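Local atomic coordinates of putative HTH-type transcriptional regulator YwnA (Bacillus subtilis subsp. subtilis, PDB entry 1XD7), a protein that probably binds DNA and regulates transcription as a winged helix-turn-helix protein of the Rrf2 family. Residues Arg7-Ile12 / Val76-Lys82; Ala50-Thr54 / Ser63-Asp67. One frame throughout, in Å; residues are numbered along the deposited sequence.

Both contacts belong to one winged helix-turn-helix domain, and their centres lie about 14 Å apart. Contact 1 joins helix 7-19 to helix 73-80, and contact 2 is the two-stranded hairpin of the wing. The centre of contact 1 lies about 2 Å from the centre of the chain, that of contact 2 about 12 Å. Along the chain the hairpin is nested inside the loop that contact 1 closes, with the predicted helix-turn-helix, residues 26-49, leading into it. The two contacts touch directly. Ala79 CB packs 3.3 Å from Ala50 CB, and Ile52 CD1 lies 4.1 Å from both Val76 CA and Ala79 CB. Helix 73-80 therefore bridges helix 7-19 and the base of the wing.

Contact 1 of 2, residues Arg7-Ile12 / Val76-Lys82; sequences RLAVAI and VYRAVQK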
ATOM      1  N   ARG A   7       0.964  -5.980   9.332  1.00 52.96           N
ATOM      2  CA  ARG A   7       0.569  -7.122  10.153  1.00 50.36           C
ATOM      3  C   ARG A   7       0.787  -8.414   9.378  1.00 47.57           C
ATOM      4  O   ARG A   7       0.742  -9.511   9.938  1.00 45.09           O
ATOM      5  CB  ARG A   7      -0.917  -7.020  10.513  1.00 52.99           C
ATOM      6  CG  ARG A   7      -1.378  -5.654  10.994  1.00 59.53           C
ATOM      7  CD  ARG A   7      -2.845  -5.676  11.446  1.00 63.45           C
ATOM      8  NE  ARG A   7      -3.288  -4.361  11.909  1.00 66.89           N
ATOM      9  CZ  ARG A   7      -4.421  -4.143  12.571  1.00 69.94           C
ATOM     10  NH1 ARG A   7      -5.233  -5.158  12.855  1.00 69.45           N
ATOM     11  NH2 ARG A   7      -4.747  -2.910  12.949  1.00 71.16           N
ATOM     12  N   LEU A   8       0.998  -8.266   8.075  1.00 44.55           N
ATOM     13  CA  LEU A   8       1.191  -9.395   7.178  1.00 42.29           C
ATOM     14  C   LEU A   8       2.516 -10.055   7.524  1.00 40.31           C
ATOM     15  O   LEU A   8       2.614 -11.279   7.690  1.00 39.34           O
ATOM     16  CB  LEU A   8       1.222  -8.880   5.743  1.00 41.26           C
ATOM     17  CG  LEU A   8       0.918  -9.812   4.578  1.00 38.70           C
ATOM     18  CD1 LEU A   8       1.849  -9.429   3.451  1.00 36.62           C
ATOM     19  CD2 LEU A   8       1.101 -11.253   4.947  1.00 37.76           C
ATOM     20  N   ALA A   9       3.537  -9.224   7.629  1.00 38.12           N
ATOM     21  CA  ALA A   9       4.855  -9.705   7.970  1.00 39.35           C
ATOM     22  C   ALA A   9       4.775 -10.441   9.306  1.00 39.99           C
ATOM     23  O   ALA A   9       5.150 -11.616   9.415  1.00 40.25           O
ATOM     24  CB  ALA A   9       5.819  -8.540   8.066  1.00 38.46           C
ATOM     25  N   VAL A  10       4.265  -9.761  10.327  1.00 38.19           N
ATOM     26  CA  VAL A  10       4.168 -10.399  11.635  1.00 36.01           C
ATOM     27  C   VAL A  10       3.354 -11.684  11.537  1.00 36.04           C
ATOM     28  O   VAL A  10       3.669 -12.685  12.196  1.00 35.58           O
ATOM     29  CB  VAL A  10       3.557  -9.425  12.688  1.00 34.63           C
ATOM     30  CG1 VAL A  10       3.134 -10.166  13.927  1.00 30.55           C
ATOM     31  CG2 VAL A  10       4.595  -8.362  13.057  1.00 33.68           C
ATOM     32  N   ALA A  11       2.318 -11.676  10.706  1.00 32.76           N
ATOM     33  CA  ALA A  11       1.521 -12.884  10.576  1.00 33.09           C
ATOM     34  C   ALA A  11       2.354 -13.986   9.915  1.00 33.38           C
ATOM     35  O   ALA A  11       2.192 -15.157  10.230  1.00 32.92           O
ATOM     36  CB  ALA A  11       0.260 -12.611   9.774  1.00 32.63           C
ATOM     37  N   ILE A  12       3.251 -13.602   9.012  1.00 35.28           N
ATOM     38  CA  ILE A  12       4.106 -14.569   8.323  1.00 37.91           C
ATOM     39  C   ILE A  12       5.148 -15.207   9.266  1.00 38.99           C
ATOM     40  O   ILE A  12       5.315 -16.435   9.279  1.00 39.68           O
ATOM     41  CB  ILE A  12       4.835 -13.918   7.129  1.00 37.97           C
ATOM     42  CG1 ILE A  12       3.818 -13.297   6.165  1.00 39.52           C
ATOM     43  CG2 ILE A  12       5.638 -14.961   6.387  1.00 39.77           C
ATOM     44  CD1 ILE A  12       2.902 -14.305   5.508  1.00 37.08           C
ATOM     45  N   VAL A  76      -3.445 -14.865   3.735  1.00 45.08           N
ATOM     46  CA  VAL A  76      -3.009 -14.415   5.052  1.00 44.68           C
ATOM     47  C   VAL A  76      -3.416 -12.970   5.260  1.00 44.61           C
ATOM     48  O   VAL A  76      -3.903 -12.588   6.324  1.00 44.59           O
ATOM     49  CB  VAL A  76      -1.473 -14.479   5.198  1.00 44.47           C
ATOM     50  CG1 VAL A  76      -1.071 -14.005   6.584  1.00 42.10           C
ATOM     51  CG2 VAL A  76      -0.977 -15.884   4.945  1.00 42.04           C
ATOM     52  N   TYR A  77      -3.183 -12.172   4.229  1.00 45.42           N
ATOM     53  CA  TYR A  77      -3.501 -10.756   4.236  1.00 48.11           C
ATOM     54  C   TYR A  77      -4.916 -10.451   4.718  1.00 48.33           C
ATOM     55  O   TYR A  77      -5.101  -9.747   5.703  1.00 47.27           O
ATOM     56  CB  TYR A  77      -3.322 -10.194   2.833  1.00 51.01           C
ATOM     57  CG  TYR A  77      -3.637  -8.717   2.713  1.00 56.39           C
ATOM     58  CD1 TYR A  77      -2.812  -7.754   3.297  1.00 57.52           C
ATOM     59  CD2 TYR A  77      -4.744  -8.281   1.983  1.00 57.72           C
ATOM     60  CE1 TYR A  77      -3.081  -6.387   3.148  1.00 59.94           C
ATOM     61  CE2 TYR A  77      -5.023  -6.916   1.828  1.00 59.51           C
ATOM     62  CZ  TYR A  77      -4.188  -5.975   2.409  1.00 60.89           C
ATOM     63  OH  TYR A  77      -4.449  -4.628   2.230  1.00 60.97           O
ATOM     64  N   ARG A  78      -5.913 -10.975   4.014  1.00 49.58           N
ATOM     65  CA  ARG A  78      -7.306 -10.736   4.375  1.00 51.37           C
ATOM     66  C   ARG A  78      -7.591 -11.064   5.825  1.00 50.73           C
ATOM     67  O   ARG A  78      -8.251 -10.296   6.521  1.00 51.75           O
ATOM     68  CB  ARG A  78      -8.247 -11.545   3.485  1.00 52.86           C
ATOM     69  CG  ARG A  78      -9.053 -10.702   2.499  1.00 57.42           C
ATOM     70  CD  ARG A  78     -10.221 -11.510   1.939  1.00 60.40           C
ATOM     71  NE  ARG A  78     -11.496 -11.300   2.635  1.00 64.11           N
ATOM     72  CZ  ARG A  78     -11.685 -11.361   3.955  1.00 65.67           C
ATOM     73  NH1 ARG A  78     -10.677 -11.623   4.776  1.00 66.29           N
ATOM     74  NH2 ARG A  78     -12.898 -11.168   4.458  1.00 67.44           N
ATOM     75  N   ALA A  79      -7.095 -12.207   6.285  1.00 50.66           N
ATOM     76  CA  ALA A  79      -7.312 -12.619   7.664  1.00 48.20           C
ATOM     77  C   ALA A  79      -6.837 -11.572   8.663  1.00 47.02           C
ATOM     78  O   ALA A  79      -7.424 -11.432   9.725  1.00 46.63           O
ATOM     79  CB  ALA A  79      -6.619 -13.941   7.930  1.00 50.18           C
ATOM     80  N   VAL A  80      -5.784 -10.833   8.331  1.00 46.50           N
ATOM     81  CA  VAL A  80      -5.267  -9.811   9.239  1.00 48.68           C
ATOM     82  C   VAL A  80      -5.469  -8.410   8.661  1.00 51.36           C
ATOM     83  O   VAL A  80      -4.945  -7.425   9.183  1.00 50.15           O
ATOM     84  CB  VAL A  80      -3.755 -10.008   9.505  1.00 47.87           C
ATOM     85  CG1 VAL A  80      -3.501 -11.325  10.242  1.00 47.75           C
ATOM     86  CG2 VAL A  80      -3.006  -9.985   8.191  1.00 46.53           C
ATOM     87  N   GLN A  81      -6.236  -8.346   7.580  1.00 56.87           N
ATOM     88  CA  GLN A  81      -6.545  -7.106   6.872  1.00 61.55           C
ATOM     89  C   GLN A  81      -7.407  -6.157   7.702  1.00 64.07           C
ATOM     90  O   GLN A  81      -8.453  -6.553   8.218  1.00 65.05           O
ATOM     91  CB  GLN A  81      -7.269  -7.450   5.561  1.00 64.04           C
ATOM     92  CG  GLN A  81      -7.962  -6.296   4.880  1.00 66.31           C
ATOM     93  CD  GLN A  81      -7.000  -5.226   4.421  1.00 70.04           C
ATOM     94  OE1 GLN A  81      -6.225  -4.680   5.214  1.00 71.70           O
ATOM     95  NE2 GLN A  81      -7.045  -4.911   3.129  1.00 71.35           N
ATOM     96  N   LYS A  82      -6.967  -4.904   7.821  1.00 66.22           N
ATOM     97  CA  LYS A  82      -7.700  -3.885   8.576  1.00 66.95           C
ATOM     98  C   LYS A  82      -9.067  -3.593   7.961  1.00 67.56           C
ATOM     99  O   LYS A  82      -9.308  -2.500   7.441  1.00 68.68           O
ATOM    100  CB  LYS A  82      -6.882  -2.592   8.636  1.00 67.63           C
ATOM    101  CG  LYS A  82      -5.676  -2.672   9.566  1.00 68.69           C
ATOM    102  CD  LYS A  82      -4.731  -1.488   9.384  1.00 69.17           C
ATOM    103  CE  LYS A  82      -5.435  -0.155   9.575  1.00 68.44           C
ATOM    104  NZ  LYS A  82      -6.033  -0.035  10.926  1.00 67.81           N
TER
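Val76 and Val80 of helix 73-80 pack against Leu8, Ala11 and Ile12 of helix 7-19. This is a helix-helix contact in the core of the winged helix-turn-helix domain. The axes of the segments 7-12 and 76-80 come within 9.3 Å, and their directions differ by 113°, so the helices run steeply across one another.

The apolar part centres on Val76 CG1. Chi1 of -180° sets this methyl opposite the backbone N and turns it to helix 7-19, where three side chains meet it. Ala11 CB is nearest at 3.7 Å from Val76 CG1, with Leu8 CD2 at 3.9 Å from the same methyl and Ile12 CD1 slightly farther away. One turn later, Val80 CG1 reaches Ala11 CB at 4.0 Å, so the small alanine side chain meets both valines. Leu8 also approaches the Tyr77 ring at its edge, where Leu8 CG lies 4.4 Å from Tyr77 CD1.

Other parts of the dimer extend this packing. Met43 of helix 37-49 touches Arg7 and Val80, while Leu122 of helix 98-122 touches Leu8 and Tyr77. Phe111 and Leu107 of the second subunit pack on Leu8 and Ile12, respectively, placing helix 7-19 at the subunit interface.

The charged residues lie at the exposed end of the contact. Arg7 is extended from CG to NE and passes Val80 O, with Arg7 CD 3.5 Å from that oxygen. Its guanidinium then meets Lys82, whose chain crosses it at about a right angle. The two like charges are close, with Arg7 NH2 3.7 Å from Lys82 NZ, and would probably disfavour each other. On the lysine side the touch is made by carbon: Lys82 CG sits 3.4 Å above the plane of the Arg7 guanidinium, off its centre.

Contact 2 of 2, residues Ala50-Thr54 / Ser63-Asp67; sequences ADILT and SLKKD
Thr54 and Ser63 form the antiparallel hydrogen-bonded pair of a beta hairpin, the wing of the winged helix-turn-helix domain. Both backbone groups of each residue that face the partner are used. Thr54 N donates to Ser63 O at 2.8 Å, and Ser63 N donates to Thr54 O at 2.9 Å. A third bond continues the pairing beyond the strands: Lys65 N donates to Ile52 O at 2.9 Å. It is straight at the hydrogen (167°), but the donor stands 36° out of the carbonyl plane.

Ser63 O also receives a CA-H...O contact from Leu53 CA. Thr54 CG2 lies 3.4 Å from Ser63 O and also borders Ser63 OG, as both side chains stand on the same face of the sheet.

Leu53 and Leu64 are the non-hydrogen-bonded pair. Their side chains diverge at the base, yet the ends meet, with Leu53 CD2 3.5 Å from Leu64 CD2.

A salt bridge ties the turn shortly before strand 53-54 to the residue that follows strand 63-64. Lys65 CG is anti to the backbone N (chi1 -170°), and the chain runs past Asp51 O at an oblique angle to the Asp51 side chain. Lys65 NZ lies 3.3 Å from Asp51 OD2, but Lys65 CE is closer to that oxygen, at 2.9 Å, a tight fit. Asp51 has a positive phi and is the C-prime residue of the Schellman motif that ends helix 37-49, where Asp51 N bonds to Lys48 O and Ile52 N to Leu47 O. Asp67 OD1 is hydrogen-bonded to Ala69 N.

Leu53 and Leu64 pack on Leu15 and Ile18 of helix 7-19. Leu53 also touches Leu47 and Lys48 of helix 37-49, and Ile52 touches Leu47 of that helix and Ala79 of helix 73-80.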
ATOM      1  N   ALA A  50      -9.880 -17.115  10.603  1.00 49.73           N
ATOM      2  CA  ALA A  50      -9.850 -17.305   9.158  1.00 48.84           C
ATOM      3  C   ALA A  50      -9.541 -18.774   8.875  1.00 48.85           C
ATOM      4  O   ALA A  50      -9.174 -19.145   7.762  1.00 48.13           O
ATOM      5  CB  ALA A  50      -8.786 -16.419   8.546  1.00 47.90           C
ATOM      6  N   ASP A  51      -9.705 -19.603   9.897  1.00 49.46           N
ATOM      7  CA  ASP A  51      -9.426 -21.030   9.811  1.00 49.70           C
ATOM      8  C   ASP A  51      -8.119 -21.374   9.125  1.00 48.24           C
ATOM      9  O   ASP A  51      -8.017 -22.371   8.425  1.00 47.56           O
ATOM     10  CB  ASP A  51     -10.574 -21.778   9.140  1.00 51.48           C
ATOM     11  CG  ASP A  51     -11.404 -22.558  10.141  1.00 54.55           C
ATOM     12  OD1 ASP A  51     -11.818 -21.956  11.158  1.00 56.36           O
ATOM     13  OD2 ASP A  51     -11.639 -23.767   9.922  1.00 55.26           O
ATOM     14  N   ILE A  52      -7.116 -20.532   9.316  1.00 47.95           N
ATOM     15  CA  ILE A  52      -5.814 -20.809   8.746  1.00 48.46           C
ATOM     16  C   ILE A  52      -5.086 -21.663   9.777  1.00 50.06           C
ATOM     17  O   ILE A  52      -4.244 -22.500   9.439  1.00 49.88           O
ATOM     18  CB  ILE A  52      -5.009 -19.540   8.525  1.00 47.78           C
ATOM     19  CG1 ILE A  52      -5.614 -18.746   7.366  1.00 47.57           C
ATOM     20  CG2 ILE A  52      -3.560 -19.903   8.260  1.00 48.19           C
ATOM     21  CD1 ILE A  52      -4.838 -17.509   7.000  1.00 46.02           C
ATOM     22  N   LEU A  53      -5.435 -21.447  11.039  1.00 49.71           N
ATOM     23  CA  LEU A  53      -4.833 -22.175  12.122  1.00 49.83           C
ATOM     24  C   LEU A  53      -5.885 -22.866  12.915  1.00 51.97           C
ATOM     25  O   LEU A  53      -6.931 -22.287  13.217  1.00 50.60           O
ATOM     26  CB  LEU A  53      -4.092 -21.246  13.060  1.00 48.83           C
ATOM     27  CG  LEU A  53      -2.788 -20.685  12.528  1.00 50.50           C
ATOM     28  CD1 LEU A  53      -2.260 -19.691  13.538  1.00 50.25           C
ATOM     29  CD2 LEU A  53      -1.790 -21.810  12.284  1.00 49.59           C
ATOM     30  N   THR A  54      -5.597 -24.116  13.249  1.00 53.72           N
ATOM     31  CA  THR A  54      -6.486 -24.904  14.066  1.00 56.06           C
ATOM     32  C   THR A  54      -5.778 -24.910  15.404  1.00 57.77           C
ATOM     33  O   THR A  54      -4.567 -24.723  15.471  1.00 57.06           O
ATOM     34  CB  THR A  54      -6.620 -26.342  13.552  1.00 56.71           C
ATOM     35  OG1 THR A  54      -7.600 -27.028  14.337  1.00 59.28           O
ATOM     36  CG2 THR A  54      -5.293 -27.081  13.657  1.00 55.56           C
ATOM     37  N   SER A  63      -1.641 -24.801  15.241  1.00 45.41           N
ATOM     38  CA  SER A  63      -0.957 -25.314  14.074  1.00 45.59           C
ATOM     39  C   SER A  63      -1.719 -25.071  12.783  1.00 45.46           C
ATOM     40  O   SER A  63      -2.914 -24.777  12.793  1.00 46.48           O
ATOM     41  CB  SER A  63      -0.679 -26.801  14.270  1.00 43.62           C
ATOM     42  OG  SER A  63      -1.780 -27.412  14.903  1.00 43.53           O
ATOM     43  N   LEU A  64      -1.009 -25.198  11.669  1.00 45.87           N
ATOM     44  CA  LEU A  64      -1.592 -24.981  10.354  1.00 46.62           C
ATOM     45  C   LEU A  64      -2.736 -25.926  10.084  1.00 47.41           C
ATOM     46  O   LEU A  64      -2.630 -27.122  10.331  1.00 48.18           O
ATOM     47  CB  LEU A  64      -0.539 -25.164   9.264  1.00 43.11           C
ATOM     48  CG  LEU A  64       0.739 -24.344   9.422  1.00 39.92           C
ATOM     49  CD1 LEU A  64       1.541 -24.368   8.120  1.00 36.02           C
ATOM     50  CD2 LEU A  64       0.373 -22.922   9.804  1.00 36.32           C
ATOM     51  N   LYS A  65      -3.833 -25.383   9.575  1.00 48.64           N
ATOM     52  CA  LYS A  65      -4.975 -26.214   9.254  1.00 49.82           C
ATOM     53  C   LYS A  65      -4.626 -26.912   7.960  1.00 49.23           C
ATOM     54  O   LYS A  65      -5.082 -28.020   7.701  1.00 50.57           O
ATOM     55  CB  LYS A  65      -6.233 -25.376   9.062  1.00 51.77           C
ATOM     56  CG  LYS A  65      -7.507 -26.204   8.958  1.00 54.78           C
ATOM     57  CD  LYS A  65      -8.747 -25.313   8.915  1.00 56.41           C
ATOM     58  CE  LYS A  65     -10.023 -26.103   9.167  1.00 56.51           C
ATOM     59  NZ  LYS A  65     -10.069 -26.653  10.555  1.00 57.66           N
ATOM     60  N   LYS A  66      -3.804 -26.258   7.148  1.00 48.39           N
ATOM     61  CA  LYS A  66      -3.391 -26.845   5.885  1.00 48.59           C
ATOM     62  C   LYS A  66      -1.905 -26.722   5.639  1.00 48.27           C
ATOM     63  O   LYS A  66      -1.173 -26.090   6.396  1.00 48.65           O
ATOM     64  CB  LYS A  66      -4.138 -26.210   4.706  1.00 50.19           C
ATOM     65  CG  LYS A  66      -4.111 -24.687   4.675  1.00 52.03           C
ATOM     66  CD  LYS A  66      -4.428 -24.100   3.285  1.00 51.72           C
ATOM     67  CE  LYS A  66      -5.555 -24.819   2.572  1.00 53.18           C
ATOM     68  NZ  LYS A  66      -6.722 -25.060   3.461  1.00 53.31           N
ATOM     69  N   ASP A  67      -1.472 -27.333   4.553  1.00 47.38           N
ATOM     70  CA  ASP A  67      -0.089 -27.317   4.162  1.00 47.44           C
ATOM     71  C   ASP A  67       0.357 -25.955   3.631  1.00 47.60           C
ATOM     72  O   ASP A  67      -0.346 -25.319   2.846  1.00 49.91           O
ATOM     73  CB  ASP A  67       0.128 -28.376   3.098  1.00 49.46           C
ATOM     74  CG  ASP A  67       1.564 -28.501   2.707  1.00 52.55           C
ATOM     75  OD1 ASP A  67       2.114 -27.538   2.133  1.00 53.23           O
ATOM     76  OD2 ASP A  67       2.150 -29.569   2.987  1.00 55.89           O
TER